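Lipocalin AI-4 (Rhodnius prolixus, PDB 5H9N) binds cysteinyl leukotrienes such as leukotriene C4 inside a lipocalin barrel and, as a salivary protein of a blood-feeding insect, probably sequesters them from the host. Local coordinates at residues T4-A12 and T71-Y79; S90-V98 and L107-G115. The protein carries 1 engineered substitution. All blocks are in the same frame, centred on the assembly; numbering follows the deposited sequence.

Interaction 1: residues T4-A12 and T71-Y79; sequences TSIPTGCNA and TVSGNQGFY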
ATOM      1  N   THR A   4      -1.425 -19.291  -1.179  1.00 23.46           N
ATOM      2  CA  THR A   4      -0.890 -19.400   0.177  1.00 20.98           C
ATOM      3  C   THR A   4       0.394 -18.608   0.405  1.00 26.62           C
ATOM      4  O   THR A   4       0.908 -18.555   1.522  1.00 24.15           O
ATOM      5  CB  THR A   4      -0.630 -20.866   0.532  1.00 24.59           C
ATOM      6  OG1 THR A   4       0.170 -21.471  -0.495  1.00 25.77           O
ATOM      7  CG2 THR A   4      -1.948 -21.612   0.646  1.00 25.13           C
ATOM      8  N   SER A   5       0.918 -18.000  -0.650  1.00 19.76           N
ATOM      9  CA  SER A   5       2.071 -17.123  -0.506  1.00 16.61           C
ATOM     10  C   SER A   5       2.031 -16.066  -1.590  1.00 15.05           C
ATOM     11  O   SER A   5       1.309 -16.208  -2.581  1.00 20.24           O
ATOM     12  CB  SER A   5       3.391 -17.914  -0.545  1.00 20.82           C
ATOM     13  OG  SER A   5       3.526 -18.679  -1.729  1.00 23.06           O
ATOM     14  N   ILE A   6       2.782 -14.992  -1.390  1.00 14.04           N
ATOM     15  CA  ILE A   6       2.818 -13.910  -2.349  1.00 13.21           C
ATOM     16  C   ILE A   6       3.446 -14.376  -3.667  1.00 13.49           C
ATOM     17  O   ILE A   6       4.161 -15.370  -3.705  1.00 14.20           O
ATOM     18  CB  ILE A   6       3.575 -12.713  -1.765  1.00 12.99           C
ATOM     19  CG1 ILE A   6       5.038 -13.076  -1.476  1.00 14.86           C
ATOM     20  CG2 ILE A   6       2.831 -12.192  -0.514  1.00 13.93           C
ATOM     21  CD1 ILE A   6       5.831 -11.953  -0.842  1.00 16.11           C
ATOM     22  N   PRO A   7       3.173 -13.651  -4.763  1.00 13.12           N
ATOM     23  CA  PRO A   7       3.696 -14.109  -6.058  1.00 13.59           C
ATOM     24  C   PRO A   7       5.220 -14.163  -6.092  1.00 13.48           C
ATOM     25  O   PRO A   7       5.892 -13.332  -5.476  1.00 12.75           O
ATOM     26  CB  PRO A   7       3.175 -13.050  -7.040  1.00 15.17           C
ATOM     27  CG  PRO A   7       1.980 -12.469  -6.381  1.00 15.89           C
ATOM     28  CD  PRO A   7       2.303 -12.469  -4.915  1.00 13.23           C
ATOM     29  N   THR A   8       5.748 -15.150  -6.802  1.00 15.02           N
ATOM     30  CA  THR A   8       7.181 -15.251  -7.014  1.00 14.46           C
ATOM     31  C   THR A   8       7.698 -13.965  -7.642  1.00 14.22           C
ATOM     32  O   THR A   8       7.137 -13.473  -8.625  1.00 17.66           O
ATOM     33  CB  THR A   8       7.511 -16.437  -7.902  1.00 17.12           C
ATOM     34  OG1 THR A   8       6.915 -17.609  -7.337  1.00 16.61           O
ATOM     35  CG2 THR A   8       9.017 -16.631  -8.012  1.00 19.19           C
ATOM     36  N   GLY A   9       8.754 -13.409  -7.067  1.00 14.23           N
ATOM     37  CA  GLY A   9       9.253 -12.126  -7.522  1.00 15.53           C
ATOM     38  C   GLY A   9       8.944 -11.003  -6.548  1.00 17.16           C
ATOM     39  O   GLY A   9       9.640  -9.989  -6.514  1.00 20.35           O
ATOM     40  N   CYS A  10       7.885 -11.166  -5.765  1.00 13.00           N
ATOM     41  CA  CYS A  10       7.555 -10.191  -4.729  0.71 12.30           C
ATOM     42  C   CYS A  10       8.464 -10.356  -3.519  1.00 11.82           C
ATOM     43  O   CYS A  10       8.846 -11.481  -3.151  1.00 14.17           O
ATOM     44  CB  CYS A  10       6.095 -10.318  -4.305  0.71 13.12           C
ATOM     45  SG  CYS A  10       4.950  -9.893  -5.612  0.71 11.37           S
ATOM     46  N   ASN A  11       8.840  -9.240  -2.911  1.00 10.73           N
ATOM     47  CA  ASN A  11       9.748  -9.254  -1.768  1.00 11.20           C
ATOM     48  C   ASN A  11       8.984  -9.523  -0.470  1.00 10.66           C
ATOM     49  O   ASN A  11       8.125  -8.742  -0.088  1.00 11.93           O
ATOM     50  CB  ASN A  11      10.495  -7.911  -1.715  1.00 14.50           C
ATOM     51  CG  ASN A  11      11.694  -7.919  -0.780  1.00 15.97           C
ATOM     52  OD1 ASN A  11      11.788  -8.724   0.143  1.00 16.85           O
ATOM     53  ND2 ASN A  11      12.623  -6.997  -1.019  1.00 23.16           N
ATOM     54  N   ALA A  12       9.295 -10.619   0.208  1.00 11.25           N
ATOM     55  CA  ALA A  12       8.613 -10.934   1.464  1.00 11.55           C
ATOM     56  C   ALA A  12       9.088 -10.063   2.632  1.00 11.57           C
ATOM     57  O   ALA A  12       8.442 -10.039   3.687  1.00 13.01           O
ATOM     58  CB  ALA A  12       8.782 -12.400   1.802  1.00 15.40           C
ATOM     59  N   THR A  71      -5.737 -12.201   4.846  1.00 13.36           N
ATOM     60  CA  THR A  71      -4.348 -12.462   5.194  1.00 13.51           C
ATOM     61  C   THR A  71      -3.763 -13.543   4.290  1.00 12.41           C
ATOM     62  O   THR A  71      -4.468 -14.427   3.816  1.00 14.47           O
ATOM     63  CB  THR A  71      -4.193 -12.894   6.654  1.00 15.11           C
ATOM     64  OG1 THR A  71      -5.056 -14.009   6.908  1.00 21.79           O
ATOM     65  CG2 THR A  71      -4.547 -11.766   7.587  1.00 18.91           C
ATOM     66  N   VAL A  72      -2.460 -13.460   4.049  1.00 12.74           N
ATOM     67  CA  VAL A  72      -1.741 -14.458   3.277  1.00 12.61           C
ATOM     68  C   VAL A  72      -1.116 -15.432   4.262  1.00 13.77           C
ATOM     69  O   VAL A  72      -0.243 -15.051   5.054  1.00 15.15           O
ATOM     70  CB  VAL A  72      -0.658 -13.826   2.394  1.00 11.39           C
ATOM     71  CG1 VAL A  72       0.082 -14.885   1.623  1.00 16.13           C
ATOM     72  CG2 VAL A  72      -1.275 -12.811   1.434  1.00 12.71           C
ATOM     73  N   SER A  73      -1.577 -16.676   4.220  1.00 16.68           N
ATOM     74  CA  SER A  73      -1.192 -17.683   5.194  1.00 18.09           C
ATOM     75  C   SER A  73       0.323 -17.856   5.381  1.00 19.73           C
ATOM     76  O   SER A  73       0.810 -17.999   6.503  1.00 21.17           O
ATOM     77  CB  SER A  73      -1.819 -19.020   4.794  1.00 20.85           C
ATOM     78  OG  SER A  73      -1.425 -20.050   5.682  1.00 35.10           O
ATOM     79  N   GLY A  74       1.068 -17.834   4.285  1.00 14.05           N
ATOM     80  CA  GLY A  74       2.478 -18.179   4.334  1.00 13.39           C
ATOM     81  C   GLY A  74       3.435 -17.026   4.551  1.00 11.20           C
ATOM     82  O   GLY A  74       4.622 -17.262   4.720  1.00 12.38           O
ATOM     83  N   ASN A  75       2.931 -15.792   4.529  1.00 10.54           N
ATOM     84  CA  ASN A  75       3.779 -14.600   4.619  1.00 10.47           C
ATOM     85  C   ASN A  75       3.257 -13.637   5.665  1.00 11.11           C
ATOM     86  O   ASN A  75       2.311 -12.874   5.416  1.00 11.43           O
ATOM     87  CB  ASN A  75       3.875 -13.863   3.273  1.00 10.63           C
ATOM     88  CG  ASN A  75       4.462 -14.719   2.171  1.00 13.52           C
ATOM     89  OD1 ASN A  75       3.737 -15.217   1.302  1.00 14.50           O
ATOM     90  ND2 ASN A  75       5.783 -14.897   2.191  1.00 13.47           N
ATOM     91  N   GLN A  76       3.863 -13.688   6.843  1.00 12.51           N
ATOM     92  CA  GLN A  76       3.458 -12.846   7.959  1.00 13.34           C
ATOM     93  C   GLN A  76       3.442 -11.372   7.583  1.00 13.62           C
ATOM     94  O   GLN A  76       4.399 -10.858   7.001  1.00 15.42           O
ATOM     95  CB  GLN A  76       4.398 -13.087   9.134  1.00 18.93           C
ATOM     96  CG  GLN A  76       3.996 -12.423  10.423  1.00 25.43           C
ATOM     97  CD  GLN A  76       4.980 -12.724  11.533  1.00 42.41           C
ATOM     98  OE1 GLN A  76       4.936 -13.794  12.142  1.00 44.27           O
ATOM     99  NE2 GLN A  76       5.890 -11.791  11.790  1.00 46.19           N
ATOM    100  N   GLY A  77       2.328 -10.713   7.889  1.00 12.84           N
ATOM    101  CA  GLY A  77       2.183  -9.294   7.614  1.00 13.54           C
ATOM    102  C   GLY A  77       1.546  -8.976   6.280  1.00 11.32           C
ATOM    103  O   GLY A  77       1.115  -7.841   6.059  1.00 13.09           O
ATOM    104  N   PHE A  78       1.472  -9.956   5.393  1.00  9.56           N
ATOM    105  CA  PHE A  78       0.937  -9.701   4.055  1.00  9.31           C
ATOM    106  C   PHE A  78      -0.560  -9.939   3.948  1.00  9.08           C
ATOM    107  O   PHE A  78      -1.141 -10.826   4.598  1.00 10.73           O
ATOM    108  CB  PHE A  78       1.665 -10.550   3.009  1.00  9.40           C
ATOM    109  CG  PHE A  78       2.916  -9.898   2.484  1.00  8.68           C
ATOM    110  CD1 PHE A  78       4.116 -10.048   3.147  1.00  9.84           C
ATOM    111  CD2 PHE A  78       2.883  -9.114   1.333  1.00 10.18           C
ATOM    112  CE1 PHE A  78       5.270  -9.430   2.665  1.00 11.45           C
ATOM    113  CE2 PHE A  78       4.014  -8.503   0.869  1.00 12.83           C
ATOM    114  CZ  PHE A  78       5.206  -8.665   1.520  1.00 13.08           C
ATOM    115  N   TYR A  79      -1.159  -9.127   3.083  1.00  8.86           N
ATOM    116  CA  TYR A  79      -2.566  -9.193   2.740  1.00 10.31           C
ATOM    117  C   TYR A  79      -2.706  -9.351   1.241  1.00 10.01           C
ATOM    118  O   TYR A  79      -1.909  -8.801   0.476  1.00 10.81           O
ATOM    119  CB  TYR A  79      -3.295  -7.929   3.206  1.00 11.59           C
ATOM    120  CG  TYR A  79      -3.373  -7.833   4.705  1.00 11.40           C
ATOM    121  CD1 TYR A  79      -2.308  -7.334   5.440  1.00 15.78           C
ATOM    122  CD2 TYR A  79      -4.486  -8.296   5.392  1.00 13.47           C
ATOM    123  CE1 TYR A  79      -2.362  -7.275   6.814  1.00 17.17           C
ATOM    124  CE2 TYR A  79      -4.553  -8.234   6.762  1.00 14.93           C
ATOM    125  CZ  TYR A  79      -3.498  -7.720   7.468  1.00 15.94           C
ATOM    126  OH  TYR A  79      -3.558  -7.668   8.839  1.00 22.38           O
TER
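Asn75 OD1 receives the backbone N-H of Ile6 at 2.9 Å, with 155° at the hydrogen and the donor tilted 34° from the carbonyl plane. That single bond holds the segment to the amide, with Ser5 CA close to the same oxygen at 3.1 Å. Asparagine suits this place because it carries a carbonyl on a side chain short enough to accept the Ile6 N-H. Earlier in the loop, Gly74 N makes a weak bond to Thr4 O; a residue without a side chain allows this close approach, since a CB would run into that oxygen. Residues 71-79 connect strands 63-71 and 78-85 of the lipocalin barrel through a type I turn at Val72-Asn75 and a type II turn at Asn75-Phe78, and the N-terminal segment 4-12 lies against them. The apolar part is Ile6 against Phe78, with Val72 alongside. Ile6 CG1 lies between the backbone N and the carbonyl carbon (chi1 63°) and the chain then runs straight, which carries CD1 over one face of the Phe78 ring, 4.3 Å from the centroid, while CG2 meets Phe78 CD2 at 3.6 Å. Ala12 O meets the edge of that ring in its plane, 3.4 Å from CE1. Val72 CG1 packs 3.7 Å from Ser5 CA.

Interaction 2: residues S90-V98 and L107-G115; sequences SFTSYMAVV and LLYRCGLAG. Engineered in segment 107-115: Ala114 (natural residue Tyr). With LTX ((5~{S},6~{R},7~{E},9~{E},11~{Z},14~{Z})-6-[(2~{R})-2-[[(4~{S})-4-azanyl-5-oxidanyl-5-oxidanylidene-pentanoyl]amino]-3-( 2-hydroxy-2-oxoethylamino)-3-oxidanylidene-propyl]sulfanyl-5-oxidanyl-icosa-7,9,11,14-tetraenoic acid), chain B.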
ATOM      1  N   SER A  90     -10.491  -6.427 -13.176  1.00 22.40           N
ATOM      2  CA  SER A  90     -10.296  -7.116 -11.910  1.00 20.27           C
ATOM      3  C   SER A  90      -8.840  -7.523 -11.771  1.00 19.54           C
ATOM      4  O   SER A  90      -8.187  -7.868 -12.751  1.00 20.68           O
ATOM      5  CB  SER A  90     -11.201  -8.341 -11.802  1.00 27.50           C
ATOM      6  OG  SER A  90     -10.774  -9.362 -12.682  1.00 35.70           O
ATOM      7  N   PHE A  91      -8.332  -7.489 -10.548  1.00 16.06           N
ATOM      8  CA  PHE A  91      -6.943  -7.836 -10.318  1.00 15.49           C
ATOM      9  C   PHE A  91      -6.729  -8.218  -8.862  1.00 17.27           C
ATOM     10  O   PHE A  91      -7.582  -7.972  -8.011  1.00 14.27           O
ATOM     11  CB  PHE A  91      -6.020  -6.676 -10.726  1.00 15.98           C
ATOM     12  CG  PHE A  91      -6.229  -5.406  -9.933  1.00 15.07           C
ATOM     13  CD1 PHE A  91      -7.187  -4.479 -10.314  1.00 16.75           C
ATOM     14  CD2 PHE A  91      -5.441  -5.128  -8.830  1.00 16.17           C
ATOM     15  CE1 PHE A  91      -7.362  -3.309  -9.598  1.00 15.41           C
ATOM     16  CE2 PHE A  91      -5.614  -3.967  -8.108  1.00 13.37           C
ATOM     17  CZ  PHE A  91      -6.579  -3.051  -8.494  1.00 13.82           C
ATOM     18  N   THR A  92      -5.580  -8.826  -8.591  1.00 14.23           N
ATOM     19  CA  THR A  92      -5.197  -9.203  -7.237  1.00 13.98           C
ATOM     20  C   THR A  92      -3.910  -8.479  -6.898  1.00 12.60           C
ATOM     21  O   THR A  92      -2.967  -8.486  -7.688  1.00 13.87           O
ATOM     22  CB  THR A  92      -4.992 -10.712  -7.102  1.00 13.44           C
ATOM     23  OG1 THR A  92      -6.153 -11.392  -7.587  1.00 18.44           O
ATOM     24  CG2 THR A  92      -4.737 -11.109  -5.646  1.00 14.62           C
ATOM     25  N   SER A  93      -3.888  -7.823  -5.745  1.00 10.81           N
ATOM     26  CA  SER A  93      -2.733  -7.056  -5.292  1.00 11.09           C
ATOM     27  C   SER A  93      -2.342  -7.465  -3.875  1.00 10.50           C
ATOM     28  O   SER A  93      -3.215  -7.747  -3.055  1.00 12.96           O
ATOM     29  CB  SER A  93      -3.054  -5.569  -5.340  1.00 11.69           C
ATOM     30  OG  SER A  93      -1.960  -4.784  -4.907  1.00 12.43           O
ATOM     31  N   TYR A  94      -1.047  -7.501  -3.588  1.00  8.89           N
ATOM     32  CA  TYR A  94      -0.538  -7.914  -2.275  1.00  8.37           C
ATOM     33  C   TYR A  94       0.138  -6.748  -1.588  1.00  8.82           C
ATOM     34  O   TYR A  94       0.770  -5.916  -2.243  1.00  9.29           O
ATOM     35  CB  TYR A  94       0.447  -9.083  -2.418  1.00  9.51           C
ATOM     36  CG  TYR A  94      -0.190 -10.292  -3.053  1.00 10.25           C
ATOM     37  CD1 TYR A  94      -0.378 -10.361  -4.436  1.00 11.79           C
ATOM     38  CD2 TYR A  94      -0.650 -11.345  -2.277  1.00 11.04           C
ATOM     39  CE1 TYR A  94      -0.998 -11.452  -5.021  1.00 13.36           C
ATOM     40  CE2 TYR A  94      -1.257 -12.439  -2.855  1.00 12.06           C
ATOM     41  CZ  TYR A  94      -1.426 -12.482  -4.227  1.00 12.80           C
ATOM     42  OH  TYR A  94      -2.031 -13.570  -4.804  1.00 16.35           O
ATOM     43  N   MET A  95       0.039  -6.690  -0.269  1.00  8.45           N
ATOM     44  CA  MET A  95       0.662  -5.607   0.461  1.00  8.77           C
ATOM     45  C   MET A  95       1.048  -6.003   1.871  1.00  8.65           C
ATOM     46  O   MET A  95       0.471  -6.922   2.457  1.00  8.80           O
ATOM     47  CB  MET A  95      -0.278  -4.406   0.494  1.00 11.67           C
ATOM     48  CG  MET A  95      -1.609  -4.750   1.123  1.00 13.72           C
ATOM     49  SD  MET A  95      -2.177  -3.479   2.214  1.00 45.22           S
ATOM     50  CE  MET A  95      -0.797  -3.751   3.252  1.00  5.40           C
ATOM     51  N   ALA A  96       2.012  -5.278   2.426  1.00  7.78           N
ATOM     52  CA  ALA A  96       2.364  -5.405   3.834  1.00  9.17           C
ATOM     53  C   ALA A  96       2.627  -4.014   4.379  1.00  7.58           C
ATOM     54  O   ALA A  96       3.181  -3.167   3.669  1.00  8.71           O
ATOM     55  CB  ALA A  96       3.586  -6.286   4.010  1.00  9.34           C
ATOM     56  N   VAL A  97       2.239  -3.767   5.624  1.00  9.89           N
ATOM     57  CA  VAL A  97       2.544  -2.501   6.283  1.00  9.67           C
ATOM     58  C   VAL A  97       3.933  -2.613   6.909  1.00 10.26           C
ATOM     59  O   VAL A  97       4.146  -3.358   7.864  1.00 12.17           O
ATOM     60  CB  VAL A  97       1.500  -2.146   7.349  1.00 10.54           C
ATOM     61  CG1 VAL A  97       1.849  -0.817   8.010  1.00 13.23           C
ATOM     62  CG2 VAL A  97       0.123  -2.072   6.720  1.00 11.33           C
ATOM     63  N   VAL A  98       4.893  -1.884   6.363  1.00  9.85           N
ATOM     64  CA  VAL A  98       6.263  -1.945   6.834  1.00 11.29           C
ATOM     65  C   VAL A  98       6.426  -1.217   8.164  1.00 10.39           C
ATOM     66  O   VAL A  98       7.051  -1.733   9.083  1.00 11.02           O
ATOM     67  CB  VAL A  98       7.220  -1.362   5.774  1.00 10.29           C
ATOM     68  CG1 VAL A  98       8.649  -1.399   6.264  1.00 13.82           C
ATOM     69  CG2 VAL A  98       7.077  -2.135   4.456  1.00 12.02           C
ATOM     70  N   LEU A 107       4.024   3.392   5.911  1.00  8.89           N
ATOM     71  CA  LEU A 107       4.864   2.969   4.800  1.00  8.53           C
ATOM     72  C   LEU A 107       4.486   1.551   4.440  1.00  7.82           C
ATOM     73  O   LEU A 107       4.582   0.665   5.289  1.00  8.51           O
ATOM     74  CB  LEU A 107       6.340   3.027   5.195  1.00  9.59           C
ATOM     75  CG  LEU A 107       7.337   2.585   4.129  1.00  9.52           C
ATOM     76  CD1 LEU A 107       7.305   3.523   2.942  1.00 12.09           C
ATOM     77  CD2 LEU A 107       8.744   2.440   4.712  1.00 13.12           C
ATOM     78  N   LEU A 108       4.020   1.346   3.213  1.00  7.67           N
ATOM     79  CA  LEU A 108       3.595   0.040   2.732  1.00  7.26           C
ATOM     80  C   LEU A 108       4.454  -0.446   1.593  1.00  7.19           C
ATOM     81  O   LEU A 108       5.023   0.346   0.829  1.00  7.70           O
ATOM     82  CB  LEU A 108       2.128   0.074   2.268  1.00  8.41           C
ATOM     83  CG  LEU A 108       1.034  -0.155   3.311  1.00  8.80           C
ATOM     84  CD1 LEU A 108       1.077   0.928   4.386  1.00 10.82           C
ATOM     85  CD2 LEU A 108      -0.338  -0.203   2.648  1.00 10.24           C
ATOM     86  N   TYR A 109       4.508  -1.757   1.452  1.00  7.89           N
ATOM     87  CA  TYR A 109       5.062  -2.413   0.276  1.00  8.42           C
ATOM     88  C   TYR A 109       3.899  -3.032  -0.471  1.00  7.94           C
ATOM     89  O   TYR A 109       3.032  -3.647   0.159  1.00  8.10           O
ATOM     90  CB  TYR A 109       6.076  -3.477   0.682  1.00  9.02           C
ATOM     91  CG  TYR A 109       6.588  -4.306  -0.472  1.00  8.18           C
ATOM     92  CD1 TYR A 109       7.485  -3.768  -1.389  1.00  8.43           C
ATOM     93  CD2 TYR A 109       6.175  -5.621  -0.655  1.00  8.91           C
ATOM     94  CE1 TYR A 109       7.958  -4.516  -2.444  1.00  9.44           C
ATOM     95  CE2 TYR A 109       6.643  -6.376  -1.703  1.00  9.27           C
ATOM     96  CZ  TYR A 109       7.524  -5.822  -2.604  1.00  9.37           C
ATOM     97  OH  TYR A 109       7.980  -6.613  -3.641  1.00 10.57           O
ATOM     98  N   ARG A 110       3.840  -2.839  -1.785  1.00  7.32           N
ATOM     99  CA  ARG A 110       2.789  -3.417  -2.599  1.00  7.73           C
ATOM    100  C   ARG A 110       3.400  -4.161  -3.774  1.00  7.83           C
ATOM    101  O   ARG A 110       4.400  -3.722  -4.336  1.00  8.52           O
ATOM    102  CB  ARG A 110       1.828  -2.330  -3.096  1.00  8.84           C
ATOM    103  CG  ARG A 110       0.629  -2.861  -3.887  1.00  9.33           C
ATOM    104  CD  ARG A 110      -0.467  -1.815  -4.056  1.00 12.64           C
ATOM    105  NE  ARG A 110      -0.023  -0.697  -4.876  1.00 10.07           N
ATOM    106  CZ  ARG A 110      -0.683   0.453  -4.988  1.00 11.58           C
ATOM    107  NH1 ARG A 110      -1.818   0.631  -4.317  1.00 12.08           N
ATOM    108  NH2 ARG A 110      -0.190   1.428  -5.736  1.00 11.42           N
ATOM    109  N   CYS A 111       2.798  -5.280  -4.159  1.00  8.26           N
ATOM    110  CA  CYS A 111       3.317  -6.094  -5.249  0.62  9.35           C
ATOM    111  C   CYS A 111       2.187  -6.896  -5.880  1.00 10.86           C
ATOM    112  O   CYS A 111       1.296  -7.365  -5.180  1.00 10.97           O
ATOM    113  CB  CYS A 111       4.420  -7.018  -4.729  0.62  9.54           C
ATOM    114  SG  CYS A 111       5.322  -7.911  -5.982  0.62  9.06           S
ATOM    115  N   GLY A 112       2.222  -7.078  -7.186  1.00 10.31           N
ATOM    116  CA  GLY A 112       1.223  -7.890  -7.844  1.00 11.25           C
ATOM    117  C   GLY A 112       1.472  -7.992  -9.329  1.00 10.79           C
ATOM    118  O   GLY A 112       2.261  -7.230  -9.907  1.00 14.01           O
ATOM    119  N   LEU A 113       0.799  -8.946  -9.952  1.00 15.28           N
ATOM    120  CA  LEU A 113       0.836  -9.083 -11.397  1.00 17.16           C
ATOM    121  C   LEU A 113      -0.058  -8.014 -12.019  1.00 24.55           C
ATOM    122  O   LEU A 113      -1.187  -7.801 -11.573  1.00 23.54           O
ATOM    123  CB  LEU A 113       0.386 -10.479 -11.821  1.00 18.68           C
ATOM    124  CG  LEU A 113       1.186 -11.651 -11.256  1.00 22.93           C
ATOM    125  CD1 LEU A 113       0.693 -12.954 -11.865  1.00 27.64           C
ATOM    126  CD2 LEU A 113       2.676 -11.475 -11.500  1.00 27.58           C
ATOM    127  N   ALA A 114       0.450  -7.330 -13.038  1.00 25.04           N
ATOM    128  CA  ALA A 114      -0.303  -6.250 -13.663  1.00 31.33           C
ATOM    129  C   ALA A 114       0.049  -6.106 -15.138  1.00 35.57           C
ATOM    130  O   ALA A 114       0.355  -5.009 -15.608  1.00 40.33           O
ATOM    131  CB  ALA A 114      -0.053  -4.941 -12.931  1.00 32.02           C
ATOM    132  N   GLY A 115       0.009  -7.218 -15.863  1.00 33.11           N
ATOM    133  CA  GLY A 115       0.257  -7.197 -17.294  1.00 38.38           C
ATOM    134  C   GLY A 115       1.368  -8.118 -17.747  1.00 45.99           C
ATOM    135  O   GLY A 115       1.635  -8.237 -18.944  1.00 49.62           O
TER
HETATM  136  O2  LTX B 201       2.130  -1.024  -6.645  1.00 13.54           O
HETATM  137  C1  LTX B 201       2.431  -0.117  -7.456  1.00 14.25           C
HETATM  138  O1  LTX B 201       2.261   1.101  -7.204  1.00 13.07           O
HETATM  139  C2  LTX B 201       3.036  -0.511  -8.783  1.00 15.11           C
HETATM  140  C3  LTX B 201       2.004  -0.316  -9.889  1.00 21.41           C
HETATM  141  C4  LTX B 201       0.649  -0.882  -9.466  1.00 26.32           C
HETATM  142  C5  LTX B 201      -0.307  -0.938 -10.650  1.00 31.46           C
HETATM  143  O3  LTX B 201      -0.720   0.383 -11.025  1.00 33.97           O
HETATM  144  C6  LTX B 201      -1.537  -1.788 -10.346  1.00 25.02           C
HETATM  145  C7  LTX B 201      -2.368  -1.180  -9.224  1.00 25.78           C
HETATM  146  C8  LTX B 201      -2.534  -1.786  -8.036  1.00 22.08           C
HETATM  147  C9  LTX B 201      -3.366  -1.162  -6.995  1.00 16.13           C
HETATM  148  C10 LTX B 201      -3.772  -1.789  -5.882  1.00 15.24           C
HETATM  149  C11 LTX B 201      -4.613  -1.088  -4.907  1.00 15.15           C
HETATM  150  C12 LTX B 201      -5.071  -1.568  -3.743  1.00 14.73           C
HETATM  151  C13 LTX B 201      -4.801  -2.960  -3.199  1.00 19.44           C
HETATM  152  C14 LTX B 201      -3.430  -3.055  -2.559  1.00 16.07           C
HETATM  153  C15 LTX B 201      -3.137  -2.563  -1.361  1.00 20.60           C
HETATM  154  C16 LTX B 201      -4.162  -1.862  -0.501  1.00 27.43           C
HETATM  155  C17 LTX B 201      -3.498  -0.737   0.287  1.00 24.70           C
HETATM  156  C18 LTX B 201      -4.480  -0.173   1.306  1.00 27.75           C
HETATM  157  C19 LTX B 201      -3.989   1.135   1.909  1.00 27.99           C
HETATM  158  C20 LTX B 201      -4.968   1.652   2.945  1.00 21.29           C
HETATM  159  O32 LTX B 201      -6.751   2.065 -10.469  1.00 21.11           O
HETATM  160  C21 LTX B 201      -6.040   1.062 -10.665  1.00 23.51           C
HETATM  161  O31 LTX B 201      -4.872   0.951 -10.237  1.00 25.01           O
HETATM  162  CA3 LTX B 201      -6.623  -0.072 -11.467  1.00 24.38           C
HETATM  163  N3  LTX B 201      -5.673  -1.170 -11.553  1.00 25.59           N
HETATM  164  C22 LTX B 201      -5.786  -2.172 -12.418  1.00 25.88           C
HETATM  165  O33 LTX B 201      -6.711  -2.224 -13.210  1.00 34.64           O
HETATM  166  CA2 LTX B 201      -4.755  -3.266 -12.421  1.00 25.08           C
HETATM  167  CB2 LTX B 201      -3.680  -3.071 -11.352  1.00 27.27           C
HETATM  168  SG2 LTX B 201      -2.455  -1.913 -11.862  1.00 30.21           S
HETATM  169  N2  LTX B 201      -4.181  -3.417 -13.741  1.00 25.27           N
HETATM  170  CD1 LTX B 201      -4.089  -4.603 -14.327  1.00 32.76           C
HETATM  171  OE1 LTX B 201      -4.122  -5.658 -13.711  1.00 27.80           O
HETATM  172  CG1 LTX B 201      -3.928  -4.546 -15.828  1.00 42.31           C
HETATM  173  CB1 LTX B 201      -3.504  -5.892 -16.393  1.00 51.91           C
HETATM  174  CA1 LTX B 201      -2.868  -5.696 -17.767  1.00 65.42           C
HETATM  175  N1  LTX B 201      -1.842  -4.635 -17.686  1.00 64.49           N
HETATM  176  C23 LTX B 201      -3.901  -5.303 -18.779  1.00 73.19           C
HETATM  177  O11 LTX B 201      -3.733  -4.241 -19.420  1.00 75.27           O
HETATM  178  O12 LTX B 201      -4.883  -6.055 -18.949  1.00 76.04           O
HETATM  179  O   HOH W   1      -0.988 -10.367  -8.301  1.00 15.77           O
HETATM  180  O   HOH W   2      -1.881  -6.333  -9.106  1.00 18.56           O
HETATM  181  O   HOH W   3      -3.684  -9.463 -10.910  1.00 20.82           O
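Leu107 O accepts the N-H of Val98 at 2.8 Å, and the Val98 and Leu107 side chains run alongside each other. Leu108 turns to the face that lines the pocket, with Met95, Val97 and Arg110: its CD2 meets Met95 CE at 3.6 Å and its CD1 neighbours Val97 CG2. Leu108 CD2 and Met95 SD, both apolar, suit the leukotriene C4 tail, touching C19 and C17. Tyr109 and Ala96 exchange two backbone bonds as an antiparallel hydrogen-bonded pair; the tyrosine ring extends off the pair to its hydroxyl partners, Asp121 and Asn11 N. Arg110, in a non-hydrogen-bonded pair with Met95, has its CG 3.4 Å from Ser93 OG. With CG anti to the backbone N (chi1 -176°) and a bend at chi3, its guanidinium reaches the eicosanoid carboxylate, NE holding O2 at 2.8 Å and NH2 holding O1 at 2.9 Å, the latter nearly straight at 177°. Ligand C9 lies over one guanidinium face, and NH1 bonds Tyr48. Cys111 pairs with Tyr94, its O at the edge of the tyrosine ring. Gly112 has no side chain to press on Thr92 O. At Leu113 three waters bridge to Thr92 instead of direct backbone bonds. The backbone O of Ala114, an engineered residue (tyrosine in nature), accepts a hydrogen bond from ligand N1 at 3.0 Å. The strands run antiparallel, their directions 158° apart, in the barrel wall between strands 78-85 and 120-127, with helix 139-144 touching Val98 and Leu107.

How the interactions relate
Interaction 1 sits on the outside of the barrel wall that interaction 2 helps to build, their centres about 10 Å apart. The disulfide Cys10-Cys111, SG to SG 2.0 Å, ties the N-terminal segment 4-12 to strand 105-112. Strands 78-85 and 90-100 are sheet neighbours, joined here by a probable hydrogen bond from Tyr79 N to Met95 O at 2.8 Å. Pro7 CG rests on Tyr94 CE1 at 3.4 Å, so Tyr94 of interaction 2 is covered by the segment of interaction 1. Interaction 2 supplies part of the pocket, including Arg110 at the carboxylate, whereas interaction 1 stays outside it, the Phe78 side chain about 9 Å from the leukotriene.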